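Local coordinates for Poly(A) RNA polymerase GLD2 (Rattus norvegicus, PDB 6LBK), which probably adds successive AMP units to the 3' ends of selected cytoplasmic mRNAs, and a single nucleotide to the 3' ends of certain microRNAs, at residues A[209-213]-A[214-218]; A[244-248]-A[249-253]; A[258-262]-A[263-267]; A[365-368]-A[369-373]. The protein carries 1 engineered substitution. One frame throughout, in Å; residues are numbered along the deposited sequence.

Interaction 1 (A[209-213]-A[214-218])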
loop_
_atom_site.group_PDB
_atom_site.type_symbol
_atom_site.label_atom_id
_atom_site.label_comp_id
_atom_site.label_asym_id
_atom_site.label_seq_id
_atom_site.Cartn_x
_atom_site.Cartn_y
_atom_site.Cartn_z
ATOM N N LYS A 209 -1.749 -0.019 -10.804
ATOM C CA LYS A 209 -1.536 -0.708 -12.077
ATOM C C LYS A 209 -0.657 0.128 -12.995
ATOM O O LYS A 209 0.229 -0.401 -13.673
ATOM C CB LYS A 209 -2.868 -1.035 -12.768
ATOM C CG LYS A 209 -3.768 -2.043 -12.022
ATOM C CD LYS A 209 -3.049 -3.383 -11.832
ATOM C CE LYS A 209 -3.906 -4.416 -11.121
ATOM N NZ LYS A 209 -3.123 -5.648 -10.776
ATOM N N TRP A 210 -0.872 1.440 -13.003
ATOM C CA TRP A 210 -0.085 2.329 -13.842
ATOM C C TRP A 210 1.390 2.267 -13.471
ATOM O O TRP A 210 2.250 2.029 -14.331
ATOM C CB TRP A 210 -0.624 3.758 -13.711
ATOM C CG TRP A 210 0.270 4.717 -14.300
ATOM C CD1 TRP A 210 0.397 5.023 -15.631
ATOM C CD2 TRP A 210 1.226 5.511 -13.611
ATOM N NE1 TRP A 210 1.367 5.979 -15.807
ATOM C CE2 TRP A 210 1.894 6.298 -14.583
ATOM C CE3 TRP A 210 1.577 5.651 -12.256
ATOM C CZ2 TRP A 210 2.893 7.199 -14.247
ATOM C CZ3 TRP A 210 2.574 6.551 -11.922
ATOM C CH2 TRP A 210 3.219 7.321 -12.919
ATOM N N ALA A 211 1.701 2.484 -12.187
ATOM C CA ALA A 211 3.086 2.434 -11.743
ATOM C C ALA A 211 3.713 1.065 -12.004
ATOM O O ALA A 211 4.875 0.976 -12.423
ATOM C CB ALA A 211 3.181 2.778 -10.263
ATOM N N SER A 212 2.964 -0.015 -11.770
ATOM C CA SER A 212 3.506 -1.346 -12.037
ATOM C C SER A 212 3.759 -1.548 -13.525
ATOM O O SER A 212 4.716 -2.229 -13.919
ATOM C CB SER A 212 2.578 -2.431 -11.490
ATOM O OG SER A 212 2.852 -3.669 -12.131
ATOM N N HIS A 213 2.872 -1.032 -14.371
ATOM C CA HIS A 213 3.060 -1.245 -15.795
ATOM C C HIS A 213 4.337 -0.582 -16.265
ATOM O O HIS A 213 5.053 -1.146 -17.098
ATOM C CB HIS A 213 1.870 -0.721 -16.589
ATOM C CG HIS A 213 2.123 -0.670 -18.063
ATOM N ND1 HIS A 213 2.229 -1.804 -18.841
ATOM C CD2 HIS A 213 2.348 0.378 -18.892
ATOM C CE1 HIS A 213 2.484 -1.456 -20.089
ATOM N NE2 HIS A 213 2.561 -0.138 -20.148
ATOM N N HIS A 214 4.684 0.569 -15.681
ATOM C CA HIS A 214 5.848 1.323 -16.119
ATOM C C HIS A 214 7.105 0.962 -15.350
ATOM O O HIS A 214 8.076 1.728 -15.387
ATOM C CB HIS A 214 5.591 2.829 -16.027
ATOM C CG HIS A 214 4.519 3.305 -16.950
ATOM N ND1 HIS A 214 4.725 3.462 -18.305
ATOM C CD2 HIS A 214 3.231 3.655 -16.722
ATOM C CE1 HIS A 214 3.607 3.877 -18.874
ATOM N NE2 HIS A 214 2.688 4.012 -17.932
ATOM N N GLU A 215 7.099 -0.171 -14.637
ATOM C CA GLU A 215 8.303 -0.710 -13.994
ATOM C C GLU A 215 8.883 0.275 -12.993
ATOM O O GLU A 215 10.098 0.353 -12.831
ATOM C CB GLU A 215 9.365 -1.100 -15.039
ATOM C CG GLU A 215 9.817 -2.560 -15.006
ATOM C CD GLU A 215 9.976 -3.135 -13.598
ATOM O OE1 GLU A 215 10.647 -2.507 -12.744
ATOM O OE2 GLU A 215 9.378 -4.200 -13.323
ATOM N N ILE A 216 8.022 1.037 -12.308
ATOM C CA ILE A 216 8.438 1.928 -11.231
ATOM C C ILE A 216 7.780 1.577 -9.912
ATOM O O ILE A 216 7.873 2.344 -8.956
ATOM C CB ILE A 216 8.156 3.403 -11.579
ATOM C CG1 ILE A 216 6.644 3.682 -11.555
ATOM C CG2 ILE A 216 8.729 3.740 -12.940
ATOM C CD1 ILE A 216 6.259 5.074 -12.088
ATOM N N ASN A 217 7.159 0.413 -9.816
ATOM C CA ASN A 217 6.459 0.051 -8.594
ATOM C C ASN A 217 7.113 -1.191 -7.995
ATOM O O ASN A 217 6.461 -2.230 -7.840
ATOM C CB ASN A 217 4.973 -0.186 -8.892
ATOM C CG ASN A 217 4.160 -0.497 -7.637
ATOM O OD1 ASN A 217 4.606 -0.237 -6.517
ATOM N ND2 ASN A 217 2.978 -1.087 -7.822
ATOM N N ASP A 218 8.417 -1.114 -7.695
ATOM C CA ASP A 218 9.067 -2.261 -7.057
ATOM C C ASP A 218 10.272 -1.755 -6.252
ATOM O O ASP A 218 11.399 -1.673 -6.762
ATOM C CB ASP A 218 9.466 -3.289 -8.105
ATOM C CG ASP A 218 9.522 -4.709 -7.546
ATOM O OD1 ASP A 218 10.577 -5.122 -7.005
ATOM O OD2 ASP A 218 8.484 -5.404 -7.652
#

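Interaction 2 (A[244-248]-A[249-253])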
loop_
_atom_site.group_PDB
_atom_site.type_symbol
_atom_site.label_atom_id
_atom_site.label_comp_id
_atom_site.label_asym_id
_atom_site.label_seq_id
_atom_site.Cartn_x
_atom_site.Cartn_y
_atom_site.Cartn_z
ATOM N N ILE A 244 -10.371 16.256 -0.656
ATOM C CA ILE A 244 -11.145 15.017 -0.696
ATOM C C ILE A 244 -10.922 14.114 0.525
ATOM O O ILE A 244 -11.812 13.315 0.868
ATOM C CB ILE A 244 -10.800 14.257 -2.000
ATOM C CG1 ILE A 244 -11.459 14.892 -3.207
ATOM C CG2 ILE A 244 -11.110 12.765 -1.928
ATOM C CD1 ILE A 244 -11.073 14.209 -4.492
ATOM N N LEU A 245 -9.807 14.272 1.242
ATOM C CA LEU A 245 -9.569 13.471 2.441
ATOM C C LEU A 245 -9.010 14.380 3.533
ATOM O O LEU A 245 -8.168 15.253 3.255
ATOM C CB LEU A 245 -8.614 12.282 2.195
ATOM C CG LEU A 245 -9.164 11.085 1.393
ATOM C CD1 LEU A 245 -8.140 9.958 1.258
ATOM C CD2 LEU A 245 -10.512 10.556 1.955
ATOM N N PRO A 246 -9.464 14.207 4.775
ATOM C CA PRO A 246 -8.896 14.975 5.881
ATOM C C PRO A 246 -7.689 14.251 6.416
ATOM O O PRO A 246 -7.120 13.409 5.710
ATOM C CB PRO A 246 -10.034 14.998 6.898
ATOM C CG PRO A 246 -10.666 13.657 6.716
ATOM C CD PRO A 246 -10.551 13.326 5.237
ATOM N N SER A 247 -7.273 14.572 7.637
ATOM C CA SER A 247 -6.309 13.748 8.358
ATOM C C SER A 247 -7.052 12.903 9.382
ATOM O O SER A 247 -7.691 13.450 10.284
ATOM C CB SER A 247 -5.242 14.589 9.047
ATOM O OG SER A 247 -4.424 13.753 9.854
ATOM N N LEU A 248 -7.003 11.573 9.224
ATOM C CA LEU A 248 -7.689 10.707 10.182
ATOM C C LEU A 248 -7.030 10.760 11.560
ATOM O O LEU A 248 -7.722 10.730 12.581
ATOM C CB LEU A 248 -7.734 9.264 9.668
ATOM C CG LEU A 248 -8.669 8.891 8.515
ATOM C CD1 LEU A 248 -8.379 7.477 8.046
ATOM C CD2 LEU A 248 -10.130 9.044 8.909
ATOM N N GLN A 249 -5.696 10.843 11.610
ATOM C CA GLN A 249 -4.981 10.782 12.886
ATOM C C GLN A 249 -5.106 12.077 13.684
ATOM O O GLN A 249 -4.994 12.061 14.916
ATOM C CB GLN A 249 -3.516 10.446 12.635
ATOM C CG GLN A 249 -3.296 9.019 12.227
ATOM C CD GLN A 249 -1.885 8.772 11.771
ATOM O OE1 GLN A 249 -1.507 9.123 10.657
ATOM N NE2 GLN A 249 -1.086 8.172 12.640
ATOM N N LYS A 250 -5.273 13.208 13.003
ATOM C CA LYS A 250 -5.534 14.460 13.700
ATOM C C LYS A 250 -6.968 14.540 14.220
ATOM O O LYS A 250 -7.190 15.018 15.341
ATOM C CB LYS A 250 -5.213 15.641 12.786
ATOM C CG LYS A 250 -3.730 15.828 12.526
ATOM C CD LYS A 250 -3.502 17.001 11.595
ATOM C CE LYS A 250 -2.061 17.472 11.623
ATOM N NZ LYS A 250 -1.859 18.604 10.668
ATOM N N ILE A 251 -7.953 14.089 13.432
ATOM C CA ILE A 251 -9.355 14.261 13.816
ATOM C C ILE A 251 -9.797 13.177 14.801
ATOM O O ILE A 251 -10.606 13.445 15.694
ATOM C CB ILE A 251 -10.266 14.299 12.569
ATOM C CG1 ILE A 251 -9.902 15.483 11.666
ATOM C CG2 ILE A 251 -11.737 14.367 12.964
ATOM C CD1 ILE A 251 -10.624 15.490 10.335
ATOM N N TYR A 252 -9.317 11.936 14.645
ATOM C CA TYR A 252 -9.681 10.821 15.529
ATOM C C TYR A 252 -8.429 10.082 16.005
ATOM O O TYR A 252 -8.237 8.910 15.666
ATOM C CB TYR A 252 -10.620 9.823 14.840
ATOM C CG TYR A 252 -11.729 10.396 13.977
ATOM C CD1 TYR A 252 -11.504 10.677 12.634
ATOM C CD2 TYR A 252 -13.005 10.615 14.485
ATOM C CE1 TYR A 252 -12.505 11.191 11.820
ATOM C CE2 TYR A 252 -14.019 11.131 13.670
ATOM C CZ TYR A 252 -13.756 11.418 12.339
ATOM O OH TYR A 252 -14.724 11.930 11.502
ATOM N N PRO A 253 -7.566 10.715 16.820
ATOM C CA PRO A 253 -6.358 9.996 17.283
ATOM C C PRO A 253 -6.685 8.812 18.177
ATOM O O PRO A 253 -5.891 7.870 18.256
ATOM C CB PRO A 253 -5.564 11.072 18.051
ATOM C CG PRO A 253 -6.353 12.360 17.930
ATOM C CD PRO A 253 -7.758 11.980 17.560
#

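Interaction 3 (A[258-262]-A[263-267])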
loop_
_atom_site.group_PDB
_atom_site.type_symbol
_atom_site.label_atom_id
_atom_site.label_comp_id
_atom_site.label_asym_id
_atom_site.label_seq_id
_atom_site.Cartn_x
_atom_site.Cartn_y
_atom_site.Cartn_z
ATOM N N THR A 258 -1.229 4.750 19.237
ATOM C CA THR A 258 -0.278 3.656 19.423
ATOM C C THR A 258 -0.538 2.815 20.666
ATOM O O THR A 258 0.138 1.797 20.848
ATOM C CB THR A 258 1.157 4.192 19.489
ATOM O OG1 THR A 258 1.310 5.038 20.638
ATOM C CG2 THR A 258 1.491 4.971 18.254
ATOM N N SER A 259 -1.461 3.222 21.533
ATOM C CA SER A 259 -1.832 2.410 22.684
ATOM C C SER A 259 -2.936 1.401 22.382
ATOM O O SER A 259 -3.183 0.516 23.213
ATOM C CB SER A 259 -2.255 3.309 23.852
ATOM O OG SER A 259 -3.422 4.038 23.538
ATOM N N VAL A 260 -3.603 1.508 21.228
ATOM C CA VAL A 260 -4.654 0.553 20.876
ATOM C C VAL A 260 -4.077 -0.849 20.758
ATOM O O VAL A 260 -3.057 -1.074 20.094
ATOM C CB VAL A 260 -5.352 0.964 19.572
ATOM C CG1 VAL A 260 -6.423 -0.053 19.219
ATOM C CG2 VAL A 260 -5.952 2.360 19.700
ATOM N N GLN A 261 -4.722 -1.798 21.422
ATOM C CA GLN A 261 -4.259 -3.172 21.368
ATOM C C GLN A 261 -4.360 -3.692 19.950
ATOM O O GLN A 261 -5.373 -3.503 19.280
ATOM C CB GLN A 261 -5.082 -4.053 22.309
ATOM C CG GLN A 261 -4.262 -5.082 23.010
ATOM C CD GLN A 261 -3.512 -4.486 24.174
ATOM O OE1 GLN A 261 -3.313 -3.268 24.236
ATOM N NE2 GLN A 261 -3.105 -5.336 25.123
ATOM N N LEU A 262 -3.315 -4.390 19.512
ATOM C CA LEU A 262 -3.210 -4.753 18.105
ATOM C C LEU A 262 -4.442 -5.524 17.648
ATOM O O LEU A 262 -5.018 -5.224 16.591
ATOM C CB LEU A 262 -1.940 -5.579 17.868
ATOM C CG LEU A 262 -0.563 -4.938 18.097
ATOM C CD1 LEU A 262 0.549 -5.939 17.830
ATOM C CD2 LEU A 262 -0.360 -3.688 17.271
ATOM N N HIS A 263 -4.910 -6.468 18.470
ATOM C CA HIS A 263 -6.005 -7.325 18.040
ATOM C C HIS A 263 -7.332 -6.579 17.974
ATOM O O HIS A 263 -8.322 -7.155 17.511
ATOM C CB HIS A 263 -6.127 -8.545 18.955
ATOM C CG HIS A 263 -6.630 -8.230 20.326
ATOM N ND1 HIS A 263 -7.957 -8.363 20.674
ATOM C CD2 HIS A 263 -5.993 -7.791 21.436
ATOM C CE1 HIS A 263 -8.115 -8.024 21.940
ATOM N NE2 HIS A 263 -6.939 -7.672 22.426
ATOM N N LEU A 264 -7.389 -5.338 18.458
ATOM C CA LEU A 264 -8.571 -4.499 18.314
ATOM C C LEU A 264 -8.383 -3.326 17.345
ATOM O O LEU A 264 -9.334 -2.559 17.147
ATOM C CB LEU A 264 -9.024 -3.985 19.690
ATOM C CG LEU A 264 -9.497 -5.031 20.734
ATOM C CD1 LEU A 264 -9.339 -4.530 22.173
ATOM C CD2 LEU A 264 -10.949 -5.484 20.500
ATOM N N VAL A 265 -7.211 -3.174 16.710
ATOM C CA VAL A 265 -6.989 -1.991 15.870
ATOM C C VAL A 265 -8.015 -1.936 14.744
ATOM O O VAL A 265 -8.437 -0.848 14.317
ATOM C CB VAL A 265 -5.543 -1.955 15.336
ATOM C CG1 VAL A 265 -5.398 -0.901 14.294
ATOM C CG2 VAL A 265 -4.579 -1.658 16.459
ATOM N N HIS A 266 -8.478 -3.102 14.280
ATOM C CA HIS A 266 -9.440 -3.182 13.183
ATOM C C HIS A 266 -10.815 -2.610 13.530
ATOM O O HIS A 266 -11.642 -2.442 12.622
ATOM C CB HIS A 266 -9.588 -4.641 12.738
ATOM C CG HIS A 266 -10.285 -5.507 13.734
ATOM N ND1 HIS A 266 -11.628 -5.805 13.649
ATOM C CD2 HIS A 266 -9.827 -6.143 14.839
ATOM C CE1 HIS A 266 -11.968 -6.584 14.661
ATOM N NE2 HIS A 266 -10.896 -6.801 15.400
ATOM N N HIS A 267 -11.071 -2.278 14.803
ATOM C CA HIS A 267 -12.304 -1.583 15.142
ATOM C C HIS A 267 -12.327 -0.159 14.615
ATOM O O HIS A 267 -13.413 0.424 14.515
ATOM C CB HIS A 267 -12.530 -1.558 16.653
ATOM C CG HIS A 267 -12.984 -2.868 17.224
ATOM N ND1 HIS A 267 -13.182 -3.992 16.450
ATOM C CD2 HIS A 267 -13.291 -3.227 18.492
ATOM C CE1 HIS A 267 -13.582 -4.990 17.218
ATOM N NE2 HIS A 267 -13.656 -4.552 18.461
#

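Interaction 4 (A[365-368]-A[369-373])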
loop_
_atom_site.group_PDB
_atom_site.type_symbol
_atom_site.label_atom_id
_atom_site.label_comp_id
_atom_site.label_asym_id
_atom_site.label_seq_id
_atom_site.Cartn_x
_atom_site.Cartn_y
_atom_site.Cartn_z
ATOM N N ARG A 365 -7.448 11.694 -23.531
ATOM C CA ARG A 365 -8.076 11.290 -22.267
ATOM C C ARG A 365 -8.686 9.891 -22.333
ATOM O O ARG A 365 -9.896 9.716 -22.144
ATOM C CB ARG A 365 -9.105 12.331 -21.822
ATOM C CG ARG A 365 -8.381 13.531 -21.276
ATOM C CD ARG A 365 -9.212 14.514 -20.509
ATOM N NE ARG A 365 -8.408 15.724 -20.330
ATOM C CZ ARG A 365 -8.790 16.802 -19.656
ATOM N NH1 ARG A 365 -9.986 16.835 -19.076
ATOM N NH2 ARG A 365 -7.971 17.846 -19.560
ATOM N N ASP A 366 -7.861 8.925 -22.733
ATOM C CA ASP A 366 -8.157 7.498 -22.725
ATOM C C ASP A 366 -7.148 6.830 -21.799
ATOM O O ASP A 366 -5.957 7.163 -21.840
ATOM C CB ASP A 366 -8.075 6.941 -24.166
ATOM C CG ASP A 366 -8.562 5.499 -24.289
ATOM O OD1 ASP A 366 -8.330 4.694 -23.358
ATOM O OD2 ASP A 366 -9.174 5.171 -25.328
ATOM N N LEU A 367 -7.630 5.921 -20.934
ATOM C CA LEU A 367 -6.734 5.202 -20.024
ATOM C C LEU A 367 -5.714 4.372 -20.786
ATOM O O LEU A 367 -4.673 4.027 -20.227
ATOM C CB LEU A 367 -7.523 4.319 -19.055
ATOM C CG LEU A 367 -6.735 3.751 -17.865
ATOM C CD1 LEU A 367 -6.278 4.838 -16.941
ATOM C CD2 LEU A 367 -7.583 2.796 -17.109
ATOM N N ASN A 368 -6.006 4.026 -22.044
ATOM C CA ASN A 368 -5.065 3.301 -22.894
ATOM C C ASN A 368 -3.803 4.107 -23.208
ATOM O O ASN A 368 -2.814 3.527 -23.670
ATOM C CB ASN A 368 -5.735 2.890 -24.206
ATOM C CG ASN A 368 -6.272 1.472 -24.175
ATOM O OD1 ASN A 368 -5.503 0.509 -24.110
ATOM N ND2 ASN A 368 -7.599 1.332 -24.254
ATOM N N SER A 369 -3.831 5.437 -23.044
ATOM C CA SER A 369 -2.642 6.236 -23.337
ATOM C C SER A 369 -1.526 6.021 -22.315
ATOM O O SER A 369 -0.346 6.197 -22.646
ATOM C CB SER A 369 -3.012 7.716 -23.408
ATOM O OG SER A 369 -3.929 7.948 -24.464
ATOM N N VAL A 370 -1.874 5.654 -21.083
ATOM C CA VAL A 370 -0.888 5.478 -20.024
ATOM C C VAL A 370 -0.840 4.050 -19.490
ATOM O O VAL A 370 0.149 3.685 -18.831
ATOM C CB VAL A 370 -1.138 6.474 -18.868
ATOM C CG1 VAL A 370 -1.115 7.905 -19.427
ATOM C CG2 VAL A 370 -2.467 6.169 -18.154
ATOM N N LEU A 371 -1.841 3.225 -19.779
ATOM C CA LEU A 371 -1.988 1.859 -19.301
ATOM C C LEU A 371 -2.793 1.067 -20.326
ATOM O O LEU A 371 -3.996 1.315 -20.487
ATOM C CB LEU A 371 -2.696 1.873 -17.944
ATOM C CG LEU A 371 -2.825 0.723 -16.939
ATOM C CD1 LEU A 371 -3.727 1.199 -15.822
ATOM C CD2 LEU A 371 -3.397 -0.557 -17.525
ATOM N N PRO A 372 -2.187 0.116 -21.034
ATOM C CA PRO A 372 -2.978 -0.753 -21.919
ATOM C C PRO A 372 -4.013 -1.524 -21.113
ATOM O O PRO A 372 -3.673 -2.337 -20.249
ATOM C CB PRO A 372 -1.924 -1.679 -22.540
ATOM C CG PRO A 372 -0.688 -1.522 -21.684
ATOM C CD PRO A 372 -0.742 -0.121 -21.171
ATOM N N LEU A 373 -5.295 -1.271 -21.412
ATOM C CA LEU A 373 -6.375 -1.913 -20.664
ATOM C C LEU A 373 -6.473 -3.410 -20.936
ATOM O O LEU A 373 -7.125 -4.122 -20.161
ATOM C CB LEU A 373 -7.722 -1.241 -20.971
ATOM C CG LEU A 373 -8.160 -0.056 -20.108
ATOM C CD1 LEU A 373 -8.355 -0.469 -18.648
ATOM C CD2 LEU A 373 -7.157 1.061 -20.219
#

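Interaction 1 (A[209-213]-A[214-218])
The imidazole of H214 meets two other rings, W210 and H213. With CG anti to its own carbonyl carbon (chi1 -65°), it is turned back toward W210 and presents an edge to it: CD2 of H214 stands 3.0 Å above one face of the indole, in an offset edge-to-face pair with the five-membered ring, planes at 60°. One face of H214 receives the edge of H213, whose CD2 lies 3.7 Å above the centre of the H214 ring, planes at 75°. The polar ends are held from the C-terminal part of the chain, H214 NE2 by V370 O and W210 NE1 by S357 OG, and F354 packs edge-to-face with the indole. The cluster lies beside the C-terminal end of helix 200-213, which closes in a Schellman motif with E215, at positive phi, as its C-prime residue: I216 N reaches A211 O at 3.1 Å and E215 N reaches S212 O at 3.2 Å. The chain reversal brings I216 back over the helix, CG1 lying 3.8 Å from A211 CB and CD1 3.9 Å from W210 CH2. Replacing W210 by an alanine would probably leave the edge of H214 without its aromatic face, CD1 of I216 without the indole carbons it packs on and S357 OG without its indole donor. The side chain of N217 is about 11 Å from those of D109 and D111, the probable magnesium ligands.

Interaction 2 (A[244-248]-A[249-253])
P246 and I251 cross at about a right angle, CD1 of the isoleucine ending 3.5 Å from CB of the proline ring. The same methyl and CG1 of I251 also lie against the carbonyl oxygen of S247, CG1 being 3.3 Å from S247 O, which accepts from I251 N. S247 occupies the N-cap position of the single-turn helix 248-251. Its hydroxyl is set anti to its own backbone nitrogen (chi1 173°), which turns OG forward over the first turn to meet K250 N in a weak capping bond of 3.3 Å. The extended side chain of K250 starts out alongside this serine, with its CG 3.5 Å from S247 OG, before leading away to E309 O, the hydrogen-bond partner of NZ. The far end of the turn closes with Y252 N on L248 O at 2.9 Å. That carbonyl oxygen sits at the edge of the Y252 ring, near its plane, whereas CG2 of I251 lies 3.4 Å above one face of the tyrosine. L248 and Y252 themselves touch only lightly, CD2 to CD1 at 4.3 Å. S247 OG has a stronger partner in R308 O, in the loop between strands 303-306 and 311-314. The turn rests on helix 182-194, with L248 on L189 and T192 and L248 N bonded to Y193 OH, and Q238 NE2 of helix 226-239 holds P246 O.

Interaction 3 (A[258-262]-A[263-267])
V260 and V265 make the close apolar part of this turn, their side chains crossing at a slant with CG1 of V260 3.7 Å from CG2 of V265. V260 presents this methyl because CG1 stands opposite its backbone nitrogen (chi1 179°), where it also comes 3.9 Å from V265 CA. V265 is buried: besides V260, its side chain covers the carbonyl oxygens of Q261 and L262, CG2 being 3.5 Å from Q261 O, and it rests on R185 and F188 of helix 182-194. Between the two valines the backbone coils through overlapping beta turns, in which L264 N bonds to Q261 O at 2.8 Å and V265 N to L262 O at 3.0 Å. Both donors stand well above the carbonyl planes, consistent with 3-10-like i to i+3 turns, and H267 N on L264 O repeats the pattern toward helix 268-271. R185 also donates from NH2 to V260 O, fixing the start of the turn to the same helix. The opposite character belongs to Q261 and H263, both solvent-exposed. Q261 bends at its second torsion (chi2 79°), and only its aliphatic part touches the histidine, CG lying 3.6 Å from H263 CD2. The amide and imidazole planes are 83° apart, nearly perpendicular, and the amide end leads away from the ring. Nearby, L264 is likewise exposed, with its CB 3.7 Å from Q261 O.

Interaction 4 (A[365-368]-A[369-373])
L367 carries CG anti to its backbone nitrogen (chi1 -167°), while the side chain of L373, with chi1 at -89°, turns back so that its branched end reaches L367, and the two meet at about a right angle. CD2 of L373 does most of the touching: it lies 3.5 Å from L367 CB and 3.6 Å from L367 CD2. Beside them N368 bends its amide across the turn, where OD1 accepts from L373 N at 3.2 Å. The bond is nearly straight at the hydrogen, although the donor stands well above the amide plane, and it ties N368 to the residue five positions on. The winding begins with an Asx turn, D366 OD1 taking the backbone N-H of N368 at 2.8 Å, and continues as S369 N bonds to D366 O at 3.0 Å. L367 O then receives L371 N at 3.0 Å, together with a weak bond from V370 N, and N368 CA points a C-H at L371 O, 3.3 Å away. D366 OD1 is shared with Q55 NE2, whose OE1 in turn accepts from L367 N, so one glutamine of helix 51-63 positions the start of the turn; S369 OG is bonded to K364 O. A serine in place of L373 has no methyl to set against L367 or L59, and would probably open a gap between the turn and helix 51-63. L371 also rests on L59, while L367 is inserted among L52, V206 of helix 200-213 and L287 of helix 283-297.

The four contacts are local turns that follow one another along the chain, which is the C-terminal catalytic portion of the poly(A) polymerase, with palm and PAP-associated regions. Interactions 1 and 4 touch, their centres 14 Å apart: the end of helix 200-213 meets the tail that follows helix 344-363, through the H214-V370 bond and the packing of K209 on L371 and H213 on P372. Interactions 2 and 3, with centres 17 Å apart and nearest atoms about 6 Å apart, both lean on helix 182-194. Interactions 1 and 4 lie on one side of the chain's centre, and interactions 2 and 3 lie across it from interaction 1. Only interaction 1 comes near the probable metal-binding aspartates.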